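Side-chain contacts in probable acetyltransferase (Pseudomonas aeruginosa PAO1, PDB 2EUI), which is of unknown function but probably acts as an acyltransferase of the GNAT type: residues P16-V19 and K20-E23; L38-R41 and L42-E46; A52-D55 and E56-R59; L99-H102 and A103-A107. One frame throughout, in Å; residues are numbered along the deposited sequence.

Contact 1 (P16-V19 and K20-E23)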
ATOM      1  N   PRO A  16     -12.548  12.202 -16.136  1.00 23.99           N
ATOM      2  CA  PRO A  16     -12.864  11.413 -17.327  1.00 24.63           C
ATOM      3  C   PRO A  16     -11.750  10.460 -17.765  1.00 24.04           C
ATOM      4  O   PRO A  16     -12.019   9.345 -18.233  1.00 22.48           O
ATOM      5  CB  PRO A  16     -13.195  12.482 -18.370  1.00 23.44           C
ATOM      6  CG  PRO A  16     -12.387  13.653 -17.919  1.00 25.55           C
ATOM      7  CD  PRO A  16     -12.584  13.643 -16.433  1.00 25.06           C
ATOM      8  N   LEU A  17     -10.501  10.886 -17.611  1.00 24.38           N
ATOM      9  CA  LEU A  17      -9.388  10.026 -18.002  1.00 24.56           C
ATOM     10  C   LEU A  17      -9.200   8.879 -17.015  1.00 23.62           C
ATOM     11  O   LEU A  17      -8.688   7.823 -17.378  1.00 23.29           O
ATOM     12  CB  LEU A  17      -8.085  10.816 -18.104  1.00 24.44           C
ATOM     13  CG  LEU A  17      -7.013   9.976 -18.804  1.00 25.37           C
ATOM     14  CD1 LEU A  17      -7.502   9.630 -20.212  1.00 25.35           C
ATOM     15  CD2 LEU A  17      -5.696  10.734 -18.858  1.00 26.41           C
ATOM     16  N   PHE A  18      -9.613   9.099 -15.769  1.00 22.71           N
ATOM     17  CA  PHE A  18      -9.507   8.076 -14.735  1.00 24.55           C
ATOM     18  C   PHE A  18     -10.473   6.932 -15.050  1.00 25.54           C
ATOM     19  O   PHE A  18     -10.205   5.757 -14.761  1.00 25.53           O
ATOM     20  CB  PHE A  18      -9.850   8.676 -13.376  1.00 23.22           C
ATOM     21  CG  PHE A  18      -9.649   7.739 -12.226  1.00 20.86           C
ATOM     22  CD1 PHE A  18      -8.392   7.228 -11.939  1.00 19.73           C
ATOM     23  CD2 PHE A  18     -10.713   7.400 -11.398  1.00 21.60           C
ATOM     24  CE1 PHE A  18      -8.197   6.395 -10.838  1.00 19.98           C
ATOM     25  CE2 PHE A  18     -10.525   6.564 -10.290  1.00 21.62           C
ATOM     26  CZ  PHE A  18      -9.268   6.062 -10.009  1.00 20.12           C
ATOM     27  N   VAL A  19     -11.602   7.297 -15.641  1.00 24.67           N
ATOM     28  CA  VAL A  19     -12.623   6.340 -16.020  1.00 25.34           C
ATOM     29  C   VAL A  19     -12.101   5.447 -17.145  1.00 26.10           C
ATOM     30  O   VAL A  19     -12.166   4.222 -17.060  1.00 25.72           O
ATOM     31  CB  VAL A  19     -13.898   7.087 -16.473  1.00 25.94           C
ATOM     32  CG1 VAL A  19     -14.896   6.107 -17.099  1.00 24.48           C
ATOM     33  CG2 VAL A  19     -14.514   7.818 -15.273  1.00 24.49           C
ATOM     34  N   LYS A  20     -11.575   6.081 -18.193  1.00 26.89           N
ATOM     35  CA  LYS A  20     -11.020   5.384 -19.352  1.00 26.57           C
ATOM     36  C   LYS A  20     -10.092   4.276 -18.885  1.00 25.90           C
ATOM     37  O   LYS A  20     -10.145   3.142 -19.377  1.00 26.01           O
ATOM     38  CB  LYS A  20     -10.217   6.358 -20.214  1.00 27.49           C
ATOM     39  CG  LYS A  20     -10.993   7.540 -20.748  1.00 26.75           C
ATOM     40  CD  LYS A  20     -11.600   7.227 -22.088  1.00 26.46           C
ATOM     41  CE  LYS A  20     -12.325   8.434 -22.617  1.00 26.45           C
ATOM     42  NZ  LYS A  20     -11.519   9.652 -22.343  1.00 26.05           N
ATOM     43  N   TYR A  21      -9.228   4.637 -17.940  1.00 26.76           N
ATOM     44  CA  TYR A  21      -8.253   3.726 -17.336  1.00 26.79           C
ATOM     45  C   TYR A  21      -8.914   2.491 -16.709  1.00 26.30           C
ATOM     46  O   TYR A  21      -8.535   1.356 -16.997  1.00 25.54           O
ATOM     47  CB  TYR A  21      -7.461   4.484 -16.269  1.00 25.94           C
ATOM     48  CG  TYR A  21      -6.718   3.604 -15.295  1.00 27.74           C
ATOM     49  CD1 TYR A  21      -5.616   2.858 -15.701  1.00 28.45           C
ATOM     50  CD2 TYR A  21      -7.118   3.514 -13.966  1.00 27.28           C
ATOM     51  CE1 TYR A  21      -4.931   2.048 -14.811  1.00 29.19           C
ATOM     52  CE2 TYR A  21      -6.444   2.708 -13.072  1.00 28.88           C
ATOM     53  CZ  TYR A  21      -5.348   1.976 -13.497  1.00 30.18           C
ATOM     54  OH  TYR A  21      -4.659   1.176 -12.610  1.00 30.71           O
ATOM     55  N   ARG A  22      -9.899   2.730 -15.848  1.00 24.25           N
ATOM     56  CA  ARG A  22     -10.608   1.659 -15.175  1.00 23.44           C
ATOM     57  C   ARG A  22     -11.372   0.827 -16.188  1.00 23.52           C
ATOM     58  O   ARG A  22     -11.449  -0.396 -16.079  1.00 24.05           O
ATOM     59  CB  ARG A  22     -11.579   2.239 -14.134  1.00 23.92           C
ATOM     60  CG  ARG A  22     -10.905   3.005 -12.988  1.00 24.44           C
ATOM     61  CD  ARG A  22     -11.911   3.534 -11.973  1.00 24.42           C
ATOM     62  NE  ARG A  22     -12.773   2.471 -11.458  1.00 26.54           N
ATOM     63  CZ  ARG A  22     -13.962   2.160 -11.969  1.00 27.75           C
ATOM     64  NH1 ARG A  22     -14.428   2.838 -13.007  1.00 30.47           N
ATOM     65  NH2 ARG A  22     -14.680   1.175 -11.454  1.00 26.23           N
ATOM     66  N   GLU A  23     -11.944   1.490 -17.184  1.00 25.62           N
ATOM     67  CA  GLU A  23     -12.702   0.776 -18.200  1.00 26.02           C
ATOM     68  C   GLU A  23     -11.764  -0.076 -19.035  1.00 26.28           C
ATOM     69  O   GLU A  23     -12.066  -1.231 -19.342  1.00 24.22           O
ATOM     70  CB  GLU A  23     -13.445   1.757 -19.103  1.00 25.35           C
ATOM     71  CG  GLU A  23     -14.458   2.599 -18.387  1.00 28.89           C
ATOM     72  CD  GLU A  23     -15.186   3.537 -19.322  1.00 31.66           C
ATOM     73  OE1 GLU A  23     -14.512   4.346 -20.007  1.00 32.57           O
ATOM     74  OE2 GLU A  23     -16.437   3.470 -19.369  1.00 33.11           O
TER

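Contact 2 (L38-R41 and L42-E46)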
ATOM      1  N   LEU A  38     -11.489   9.867  -6.469  1.00 18.61           N
ATOM      2  CA  LEU A  38     -10.382  10.783  -6.713  1.00 19.25           C
ATOM      3  C   LEU A  38     -10.450  12.032  -5.847  1.00 20.24           C
ATOM      4  O   LEU A  38      -9.429  12.630  -5.518  1.00 18.44           O
ATOM      5  CB  LEU A  38     -10.363  11.213  -8.175  1.00 18.67           C
ATOM      6  CG  LEU A  38     -10.047  10.160  -9.230  1.00 17.59           C
ATOM      7  CD1 LEU A  38     -10.110  10.816 -10.604  1.00 17.51           C
ATOM      8  CD2 LEU A  38      -8.683   9.560  -8.959  1.00 16.17           C
ATOM      9  N   GLU A  39     -11.656  12.438  -5.484  1.00 22.62           N
ATOM     10  CA  GLU A  39     -11.802  13.617  -4.663  1.00 25.24           C
ATOM     11  C   GLU A  39     -11.204  13.320  -3.294  1.00 24.25           C
ATOM     12  O   GLU A  39     -10.340  14.048  -2.818  1.00 23.67           O
ATOM     13  CB  GLU A  39     -13.274  13.992  -4.532  1.00 27.79           C
ATOM     14  CG  GLU A  39     -13.530  15.485  -4.565  1.00 34.15           C
ATOM     15  CD  GLU A  39     -14.899  15.841  -4.016  1.00 38.75           C
ATOM     16  OE1 GLU A  39     -15.883  15.177  -4.419  1.00 41.56           O
ATOM     17  OE2 GLU A  39     -14.987  16.781  -3.186  1.00 40.83           O
ATOM     18  N   LYS A  40     -11.652  12.238  -2.667  1.00 24.98           N
ATOM     19  CA  LYS A  40     -11.145  11.866  -1.356  1.00 23.95           C
ATOM     20  C   LYS A  40      -9.633  11.815  -1.349  1.00 24.58           C
ATOM     21  O   LYS A  40      -9.002  12.276  -0.402  1.00 25.82           O
ATOM     22  CB  LYS A  40     -11.688  10.510  -0.934  1.00 21.99           C
ATOM     23  CG  LYS A  40     -13.159  10.514  -0.656  1.00 20.54           C
ATOM     24  CD  LYS A  40     -13.558   9.210  -0.029  1.00 19.03           C
ATOM     25  CE  LYS A  40     -15.045   9.181   0.253  1.00 17.28           C
ATOM     26  NZ  LYS A  40     -15.426   7.915   0.925  1.00 15.18           N
ATOM     27  N   ARG A  41      -9.055  11.261  -2.410  1.00 24.20           N
ATOM     28  CA  ARG A  41      -7.604  11.144  -2.518  1.00 24.20           C
ATOM     29  C   ARG A  41      -6.936  12.494  -2.702  1.00 24.06           C
ATOM     30  O   ARG A  41      -5.971  12.807  -2.003  1.00 24.66           O
ATOM     31  CB  ARG A  41      -7.235  10.196  -3.667  1.00 24.59           C
ATOM     32  CG  ARG A  41      -6.486   8.954  -3.193  1.00 24.95           C
ATOM     33  CD  ARG A  41      -7.128   8.360  -1.944  1.00 22.57           C
ATOM     34  NE  ARG A  41      -8.358   7.662  -2.278  1.00 19.70           N
ATOM     35  CZ  ARG A  41      -9.353   7.431  -1.427  1.00 19.58           C
ATOM     36  NH1 ARG A  41      -9.290   7.849  -0.169  1.00 18.13           N
ATOM     37  NH2 ARG A  41     -10.418   6.764  -1.839  1.00 18.96           N
ATOM     38  N   LEU A  42      -7.441  13.291  -3.641  1.00 23.20           N
ATOM     39  CA  LEU A  42      -6.893  14.622  -3.865  1.00 22.10           C
ATOM     40  C   LEU A  42      -7.136  15.459  -2.620  1.00 21.41           C
ATOM     41  O   LEU A  42      -6.206  15.985  -2.021  1.00 21.30           O
ATOM     42  CB  LEU A  42      -7.559  15.303  -5.069  1.00 21.59           C
ATOM     43  CG  LEU A  42      -7.130  14.858  -6.470  1.00 21.63           C
ATOM     44  CD1 LEU A  42      -7.998  15.521  -7.524  1.00 21.55           C
ATOM     45  CD2 LEU A  42      -5.676  15.220  -6.672  1.00 21.90           C
ATOM     46  N   ARG A  43      -8.394  15.553  -2.215  1.00 21.47           N
ATOM     47  CA  ARG A  43      -8.767  16.338  -1.043  1.00 24.17           C
ATOM     48  C   ARG A  43      -8.046  15.952   0.262  1.00 24.24           C
ATOM     49  O   ARG A  43      -7.597  16.829   1.004  1.00 24.57           O
ATOM     50  CB  ARG A  43     -10.289  16.278  -0.851  1.00 24.54           C
ATOM     51  CG  ARG A  43     -10.849  17.246   0.174  1.00 25.89           C
ATOM     52  CD  ARG A  43     -12.365  17.135   0.262  1.00 26.83           C
ATOM     53  NE  ARG A  43     -13.059  17.747  -0.874  1.00 27.99           N
ATOM     54  CZ  ARG A  43     -13.249  19.057  -1.015  1.00 28.73           C
ATOM     55  NH1 ARG A  43     -12.796  19.893  -0.091  1.00 28.22           N
ATOM     56  NH2 ARG A  43     -13.900  19.530  -2.069  1.00 27.75           N
ATOM     57  N   ARG A  44      -7.927  14.657   0.546  1.00 24.39           N
ATOM     58  CA  ARG A  44      -7.260  14.220   1.774  1.00 25.86           C
ATOM     59  C   ARG A  44      -5.755  14.109   1.605  1.00 26.48           C
ATOM     60  O   ARG A  44      -5.036  13.872   2.569  1.00 25.74           O
ATOM     61  CB  ARG A  44      -7.819  12.871   2.243  1.00 25.07           C
ATOM     62  CG  ARG A  44      -9.301  12.898   2.528  1.00 23.38           C
ATOM     63  CD  ARG A  44      -9.883  11.540   2.899  1.00 22.74           C
ATOM     64  NE  ARG A  44     -11.338  11.588   2.751  1.00 23.18           N
ATOM     65  CZ  ARG A  44     -12.176  10.615   3.089  1.00 22.93           C
ATOM     66  NH1 ARG A  44     -11.720   9.486   3.615  1.00 23.49           N
ATOM     67  NH2 ARG A  44     -13.475  10.770   2.884  1.00 22.19           N
ATOM     68  N   LYS A  45      -5.285  14.282   0.376  1.00 28.41           N
ATOM     69  CA  LYS A  45      -3.859  14.188   0.082  1.00 28.60           C
ATOM     70  C   LYS A  45      -3.326  12.824   0.496  1.00 27.04           C
ATOM     71  O   LYS A  45      -2.296  12.718   1.153  1.00 27.16           O
ATOM     72  CB  LYS A  45      -3.100  15.308   0.802  1.00 28.86           C
ATOM     73  CG  LYS A  45      -3.480  16.692   0.294  1.00 32.23           C
ATOM     74  CD  LYS A  45      -2.695  17.806   0.967  1.00 35.18           C
ATOM     75  CE  LYS A  45      -3.166  18.041   2.396  1.00 36.86           C
ATOM     76  NZ  LYS A  45      -2.407  19.151   3.043  1.00 38.88           N
ATOM     77  N   GLU A  46      -4.039  11.782   0.087  1.00 25.95           N
ATOM     78  CA  GLU A  46      -3.674  10.409   0.417  1.00 26.18           C
ATOM     79  C   GLU A  46      -2.876   9.721  -0.680  1.00 25.24           C
ATOM     80  O   GLU A  46      -2.501   8.556  -0.550  1.00 25.17           O
ATOM     81  CB  GLU A  46      -4.930   9.590   0.693  1.00 28.02           C
ATOM     82  CG  GLU A  46      -5.854  10.201   1.716  1.00 30.42           C
ATOM     83  CD  GLU A  46      -6.975   9.270   2.063  1.00 33.00           C
ATOM     84  OE1 GLU A  46      -7.577   8.715   1.121  1.00 34.08           O
ATOM     85  OE2 GLU A  46      -7.251   9.094   3.270  1.00 35.33           O
TER
HETATM   86  O   HOH W   1     -13.959   7.256   3.497  1.00  2.84           O

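Contact 3 (A52-D55 and E56-R59)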
ATOM      1  N   ALA A  52       0.521  14.344 -17.046  1.00 27.21           N
ATOM      2  CA  ALA A  52       1.337  14.712 -18.209  1.00 29.42           C
ATOM      3  C   ALA A  52       0.478  15.625 -19.081  1.00 30.14           C
ATOM      4  O   ALA A  52      -0.528  15.183 -19.650  1.00 29.76           O
ATOM      5  CB  ALA A  52       1.751  13.462 -19.003  1.00 29.66           C
ATOM      6  N   LEU A  53       0.869  16.894 -19.179  1.00 30.66           N
ATOM      7  CA  LEU A  53       0.116  17.868 -19.973  1.00 31.33           C
ATOM      8  C   LEU A  53       0.880  18.382 -21.191  1.00 32.73           C
ATOM      9  O   LEU A  53       2.078  18.672 -21.108  1.00 33.39           O
ATOM     10  CB  LEU A  53      -0.280  19.059 -19.102  1.00 27.94           C
ATOM     11  CG  LEU A  53      -0.855  18.752 -17.721  1.00 27.16           C
ATOM     12  CD1 LEU A  53      -1.448  20.030 -17.115  1.00 23.13           C
ATOM     13  CD2 LEU A  53      -1.914  17.650 -17.831  1.00 27.11           C
ATOM     14  N   ALA A  54       0.183  18.494 -22.320  1.00 33.58           N
ATOM     15  CA  ALA A  54       0.792  18.997 -23.553  1.00 34.82           C
ATOM     16  C   ALA A  54       1.244  20.428 -23.272  1.00 36.19           C
ATOM     17  O   ALA A  54       0.563  21.156 -22.549  1.00 35.53           O
ATOM     18  CB  ALA A  54      -0.221  18.977 -24.677  1.00 34.28           C
ATOM     19  N   ASP A  55       2.378  20.837 -23.839  1.00 36.95           N
ATOM     20  CA  ASP A  55       2.890  22.179 -23.578  1.00 39.91           C
ATOM     21  C   ASP A  55       1.881  23.286 -23.863  1.00 40.60           C
ATOM     22  O   ASP A  55       1.665  24.164 -23.022  1.00 40.43           O
ATOM     23  CB  ASP A  55       4.172  22.455 -24.376  1.00 43.09           C
ATOM     24  CG  ASP A  55       5.054  23.540 -23.728  1.00 45.01           C
ATOM     25  OD1 ASP A  55       4.590  24.181 -22.754  1.00 46.24           O
ATOM     26  OD2 ASP A  55       6.204  23.745 -24.195  1.00 46.30           O
ATOM     27  N   GLU A  56       1.267  23.258 -25.041  1.00 41.71           N
ATOM     28  CA  GLU A  56       0.292  24.294 -25.372  1.00 43.56           C
ATOM     29  C   GLU A  56      -0.788  24.403 -24.297  1.00 43.70           C
ATOM     30  O   GLU A  56      -0.636  25.155 -23.331  1.00 43.49           O
ATOM     31  CB  GLU A  56      -0.362  24.022 -26.735  1.00 45.92           C
ATOM     32  CG  GLU A  56      -1.527  24.965 -27.066  1.00 48.59           C
ATOM     33  CD  GLU A  56      -1.352  25.706 -28.391  1.00 50.67           C
ATOM     34  OE1 GLU A  56      -0.258  25.612 -28.996  1.00 51.13           O
ATOM     35  OE2 GLU A  56      -2.306  26.395 -28.827  1.00 51.93           O
ATOM     36  N   GLU A  57      -1.869  23.638 -24.458  1.00 43.79           N
ATOM     37  CA  GLU A  57      -2.986  23.676 -23.512  1.00 43.70           C
ATOM     38  C   GLU A  57      -2.953  22.661 -22.371  1.00 42.87           C
ATOM     39  O   GLU A  57      -2.008  21.875 -22.225  1.00 41.87           O
ATOM     40  CB  GLU A  57      -4.325  23.539 -24.256  1.00 44.00           C
ATOM     41  CG  GLU A  57      -4.229  23.098 -25.718  1.00 46.57           C
ATOM     42  CD  GLU A  57      -3.555  21.744 -25.908  1.00 47.84           C
ATOM     43  OE1 GLU A  57      -3.549  20.936 -24.951  1.00 49.32           O
ATOM     44  OE2 GLU A  57      -3.049  21.488 -27.027  1.00 48.09           O
ATOM     45  N   ASP A  58      -4.004  22.703 -21.556  1.00 41.54           N
ATOM     46  CA  ASP A  58      -4.134  21.800 -20.426  1.00 40.76           C
ATOM     47  C   ASP A  58      -4.916  20.556 -20.836  1.00 39.41           C
ATOM     48  O   ASP A  58      -6.014  20.316 -20.339  1.00 39.95           O
ATOM     49  CB  ASP A  58      -4.856  22.486 -19.248  1.00 42.32           C
ATOM     50  CG  ASP A  58      -4.019  23.585 -18.591  1.00 43.59           C
ATOM     51  OD1 ASP A  58      -2.851  23.316 -18.236  1.00 44.76           O
ATOM     52  OD2 ASP A  58      -4.534  24.712 -18.419  1.00 43.28           O
ATOM     53  N   ARG A  59      -4.372  19.767 -21.755  1.00 37.64           N
ATOM     54  CA  ARG A  59      -5.071  18.553 -22.130  1.00 35.88           C
ATOM     55  C   ARG A  59      -4.281  17.359 -21.591  1.00 34.92           C
ATOM     56  O   ARG A  59      -3.101  17.175 -21.869  1.00 35.13           O
ATOM     57  CB  ARG A  59      -5.298  18.495 -23.647  1.00 34.49           C
ATOM     58  CG  ARG A  59      -4.356  17.653 -24.452  1.00 34.47           C
ATOM     59  CD  ARG A  59      -5.066  17.168 -25.718  1.00 34.92           C
ATOM     60  NE  ARG A  59      -4.291  16.162 -26.439  1.00 34.49           N
ATOM     61  CZ  ARG A  59      -3.186  16.436 -27.118  1.00 35.36           C
ATOM     62  NH1 ARG A  59      -2.736  17.690 -27.170  1.00 35.29           N
ATOM     63  NH2 ARG A  59      -2.526  15.460 -27.731  1.00 35.34           N
TER

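Contact 4 (L99-H102 and A103-A107)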
ATOM      1  N   LEU A  99       6.248  10.103 -17.061  1.00 24.96           N
ATOM      2  CA  LEU A  99       5.535   9.972 -15.808  1.00 24.55           C
ATOM      3  C   LEU A  99       6.339   9.109 -14.844  1.00 25.76           C
ATOM      4  O   LEU A  99       6.759   9.567 -13.778  1.00 24.74           O
ATOM      5  CB  LEU A  99       4.161   9.350 -16.052  1.00 21.82           C
ATOM      6  CG  LEU A  99       3.101  10.298 -16.612  1.00 19.83           C
ATOM      7  CD1 LEU A  99       1.859   9.511 -16.940  1.00 18.65           C
ATOM      8  CD2 LEU A  99       2.795  11.398 -15.609  1.00 17.29           C
ATOM      9  N   LEU A 100       6.561   7.861 -15.241  1.00 26.75           N
ATOM     10  CA  LEU A 100       7.305   6.908 -14.430  1.00 27.17           C
ATOM     11  C   LEU A 100       8.664   7.431 -13.985  1.00 27.75           C
ATOM     12  O   LEU A 100       9.074   7.209 -12.849  1.00 28.65           O
ATOM     13  CB  LEU A 100       7.450   5.589 -15.192  1.00 26.93           C
ATOM     14  CG  LEU A 100       6.104   4.886 -15.440  1.00 26.85           C
ATOM     15  CD1 LEU A 100       6.315   3.627 -16.258  1.00 26.02           C
ATOM     16  CD2 LEU A 100       5.441   4.565 -14.094  1.00 25.93           C
ATOM     17  N   GLN A 101       9.363   8.135 -14.867  1.00 29.00           N
ATOM     18  CA  GLN A 101      10.663   8.678 -14.506  1.00 30.20           C
ATOM     19  C   GLN A 101      10.493   9.748 -13.439  1.00 28.64           C
ATOM     20  O   GLN A 101      11.165   9.731 -12.414  1.00 29.53           O
ATOM     21  CB  GLN A 101      11.346   9.293 -15.720  1.00 32.76           C
ATOM     22  CG  GLN A 101      12.685   9.925 -15.395  1.00 36.46           C
ATOM     23  CD  GLN A 101      12.926  11.169 -16.212  1.00 39.27           C
ATOM     24  OE1 GLN A 101      12.123  12.108 -16.184  1.00 41.55           O
ATOM     25  NE2 GLN A 101      14.033  11.192 -16.947  1.00 40.61           N
ATOM     26  N   HIS A 102       9.595  10.687 -13.689  1.00 27.43           N
ATOM     27  CA  HIS A 102       9.337  11.756 -12.739  1.00 26.47           C
ATOM     28  C   HIS A 102       8.960  11.123 -11.392  1.00 27.64           C
ATOM     29  O   HIS A 102       9.399  11.573 -10.332  1.00 26.22           O
ATOM     30  CB  HIS A 102       8.200  12.630 -13.267  1.00 26.64           C
ATOM     31  CG  HIS A 102       8.042  13.931 -12.545  1.00 27.82           C
ATOM     32  ND1 HIS A 102       7.405  14.038 -11.327  1.00 28.29           N
ATOM     33  CD2 HIS A 102       8.437  15.185 -12.873  1.00 27.75           C
ATOM     34  CE1 HIS A 102       7.414  15.299 -10.936  1.00 28.17           C
ATOM     35  NE2 HIS A 102       8.033  16.016 -11.857  1.00 28.18           N
ATOM     36  N   ALA A 103       8.159  10.060 -11.451  1.00 28.17           N
ATOM     37  CA  ALA A 103       7.712   9.357 -10.255  1.00 28.24           C
ATOM     38  C   ALA A 103       8.877   8.695  -9.531  1.00 28.84           C
ATOM     39  O   ALA A 103       8.987   8.795  -8.307  1.00 28.52           O
ATOM     40  CB  ALA A 103       6.662   8.306 -10.616  1.00 25.62           C
ATOM     41  N   LYS A 104       9.744   8.018 -10.283  1.00 28.96           N
ATOM     42  CA  LYS A 104      10.890   7.349  -9.676  1.00 29.86           C
ATOM     43  C   LYS A 104      11.858   8.362  -9.071  1.00 30.22           C
ATOM     44  O   LYS A 104      12.407   8.137  -7.988  1.00 29.86           O
ATOM     45  CB  LYS A 104      11.624   6.479 -10.698  1.00 31.77           C
ATOM     46  CG  LYS A 104      12.788   5.722 -10.082  1.00 34.97           C
ATOM     47  CD  LYS A 104      13.451   4.741 -11.029  1.00 38.15           C
ATOM     48  CE  LYS A 104      14.722   4.188 -10.371  1.00 41.06           C
ATOM     49  NZ  LYS A 104      15.507   3.256 -11.236  1.00 43.91           N
ATOM     50  N   GLN A 105      12.067   9.478  -9.762  1.00 30.64           N
ATOM     51  CA  GLN A 105      12.963  10.503  -9.252  1.00 31.34           C
ATOM     52  C   GLN A 105      12.392  11.065  -7.960  1.00 30.50           C
ATOM     53  O   GLN A 105      13.133  11.528  -7.094  1.00 30.64           O
ATOM     54  CB  GLN A 105      13.153  11.621 -10.281  1.00 33.02           C
ATOM     55  CG  GLN A 105      13.802  11.155 -11.589  1.00 37.67           C
ATOM     56  CD  GLN A 105      15.296  10.835 -11.457  1.00 39.63           C
ATOM     57  OE1 GLN A 105      16.156  11.697 -11.694  1.00 40.05           O
ATOM     58  NE2 GLN A 105      15.606   9.594 -11.075  1.00 40.24           N
HETATM   59  N   MSE A 106      11.071  11.024  -7.822  1.00 29.57           N
HETATM   60  CA  MSE A 106      10.459  11.527  -6.600  1.00 27.55           C
HETATM   61  C   MSE A 106      10.755  10.562  -5.459  1.00 25.05           C
HETATM   62  O   MSE A 106      11.161  10.995  -4.386  1.00 24.22           O
HETATM   63  CB  MSE A 106       8.951  11.703  -6.772  1.00 28.93           C
HETATM   64  CG  MSE A 106       8.238  12.220  -5.528  1.00 31.74           C
HETATM   65 SE   MSE A 106       7.368  10.844  -4.493  1.00 37.17          SE
HETATM   66  CE  MSE A 106       8.760  10.439  -3.323  1.00 34.69           C
ATOM     67  N   ALA A 107      10.566   9.263  -5.692  1.00 22.35           N
ATOM     68  CA  ALA A 107      10.832   8.260  -4.661  1.00 22.56           C
ATOM     69  C   ALA A 107      12.257   8.423  -4.134  1.00 24.71           C
ATOM     70  O   ALA A 107      12.501   8.381  -2.921  1.00 22.59           O
ATOM     71  CB  ALA A 107      10.632   6.851  -5.218  1.00 19.86           C
TER

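Contact 1 (P16-V19 and K20-E23)
F18 lays the CE2 side of its ring against the aliphatic shaft of R22, one helical turn on, with F18 CE2 3.7 Å from R22 CD and R22 CG over one ring face. Both belong to helix 11-24, the first helix of this GNAT fold, and the pair is an i, i+4 contact along it. The F18 ring is swung forward along the helix because CG stands anti to the backbone N (chi1 -175°). R22 puts only its methylenes on the phenyl group. Its chain bends at chi3 (54°), and the guanidinium, tilted 38° from the ring plane, turns off to the carbonyl of L28 and, by weak hydrogen bonds, to backbone oxygens of S72 and L73 of the second subunit.

Y21 comes to F18 obliquely, and its ring edge lies near the oxygen of F18. Its hydroxyl makes a weak hydrogen bond to D83. On another side of the helix, L17 and K20 cross at about a right angle, L17 CD1 lying 4.1 Å from K20 CG.

Backbone i to i+4 bonds run from P16-V19 to K20-E23. K20 N reaches P16 O at 3.3 Å, and E23 N meets V19 O at 2.7 Å. The E23 side chain then crosses V19 obliquely, E23 CD lying 3.4 Å from V19 CG1.

Contact 2 (L38-R41 and L42-E46)
A Schellman motif ends helix 31-44, and R41 and E46 join their side chains across it. K45 takes the positive phi (58°), and E46 N bonds back to R41 O at 3.0 Å, closing the motif. The same two residues form a salt bridge, R41 NH1 to E46 OE1. Guanidinium and carboxylate are nearly coplanar, and the acid arrives at the edge of the arginine; the modelled separation is too short to be taken literally. Bends at chi2 and chi3 fold the R41 chain round to meet it.

Just before it in the helix, E39 and R43 run side by side. R43 grips side-on, NE and NH2 both lying 3.2 Å from E39 OE2, which receives them on its anti side. The planes of the two groups are 72° apart. K40 and R44 also extend in the same direction, K40 CD over one face of the R44 guanidinium, and a water accepts from K40 NZ and R44 NH1, bridging two like charges.

L38 and L42 turn to the protein interior, where both meet L11 of helix 11-24. R41 lies in cation-pi contact with F37 and with F70 of the second subunit. After E46 the chain leads into strand 48-53.

Contact 3 (A52-D55 and E56-R59)
A52, still on strand 48-53, brings its carbonyl oxygen within 3.9 Å of R59 O, and the two backbones run past each other from there. L53 comes next: its CD1 touches D58 OD1 at 3.7 Å, the leucine and aspartate chains crossing at a slant. The backbone of L53 pairs with R2 of strand 2-5. A54 then turns its methyl toward the returning chain and makes the main side-chain contact. A54 CB lies 3.8 Å from R59 NH1, approaching the guanidinium obliquely, and 3.9 Å from E57 OE1.

This is the connection between strands 48-53 and 60-71, antiparallel neighbours of the GNAT sheet, and the hairpin reverses the chain so that the two short segments run 150° apart. No hydrogen bond crosses between them; within the return, R59 N makes a weak one to E57 O. R59 NH1 and E57 OE2 form a long ion pair at 3.8 Å, the carboxylate oxygen lying at the guanidinium edge. The carbonyl of A54 is instead bonded by the side chain of R2, through its NH2. D55 closes the first segment and leads into E56 at the turn.

Contact 4 (L99-H102 and A103-A107)
Q101 and Q105 meet through their aliphatic parts on the outer side of helix 92-109, with Q101 CG 4.2 Å from Q105 CG. Their first torsions differ: Q101 carries CG anti to the backbone N (chi1 178°), whereas Q105 holds its own beside the N (chi1 -62°). That choice lays Q105 CG over the preceding turn, 3.1 Å from Q101 O. Both chains bend at chi2, and their amide planes end 33° apart.

A103 needs no torsion to fit: its CB sits 3.4 Å from L99 O and close to L100 O, and it also touches Y50 of strand 48-53. K104 runs fully extended away from the turn, leaving CB as its part of the contact, 3.4 Å from L100 O. At H102 the imidazole stands edge-to-face with Y50. Selenomethionine M106 bends at chi2 and chi3 and leads toward W79 of strand 76-86.

The backbone is regular, A103 N to L99 O and Q105 N to Q101 O each 2.8 Å; M106 N reaches H102 O only weakly. L99 and L100 pack on the sheet, both touching I84, as expected of the helix in a beta-alpha-beta crossover, here joining parallel strands 76-86 and 112-120.

How the contacts relate
From the N terminus the four contacts follow in series, none nested in or crossing another. Contacts 1 and 2 lie on successive helices, 11-24 and 31-44, which pack together where F18 CG comes 3.5 Å from L38 CD1, and both reach the second subunit. Contact 3 closes the hairpin between strands 48-53 and 60-71. Contact 4 belongs to helix 92-109, and L99 CD2 lies 4.0 Å from A52 N of contact 3, tying this helix to the sheet. Contacts 1 and 4 stand on opposite sides of the chain's centre, their centres about 22 Å apart, with sheet strands between the helices that carry them.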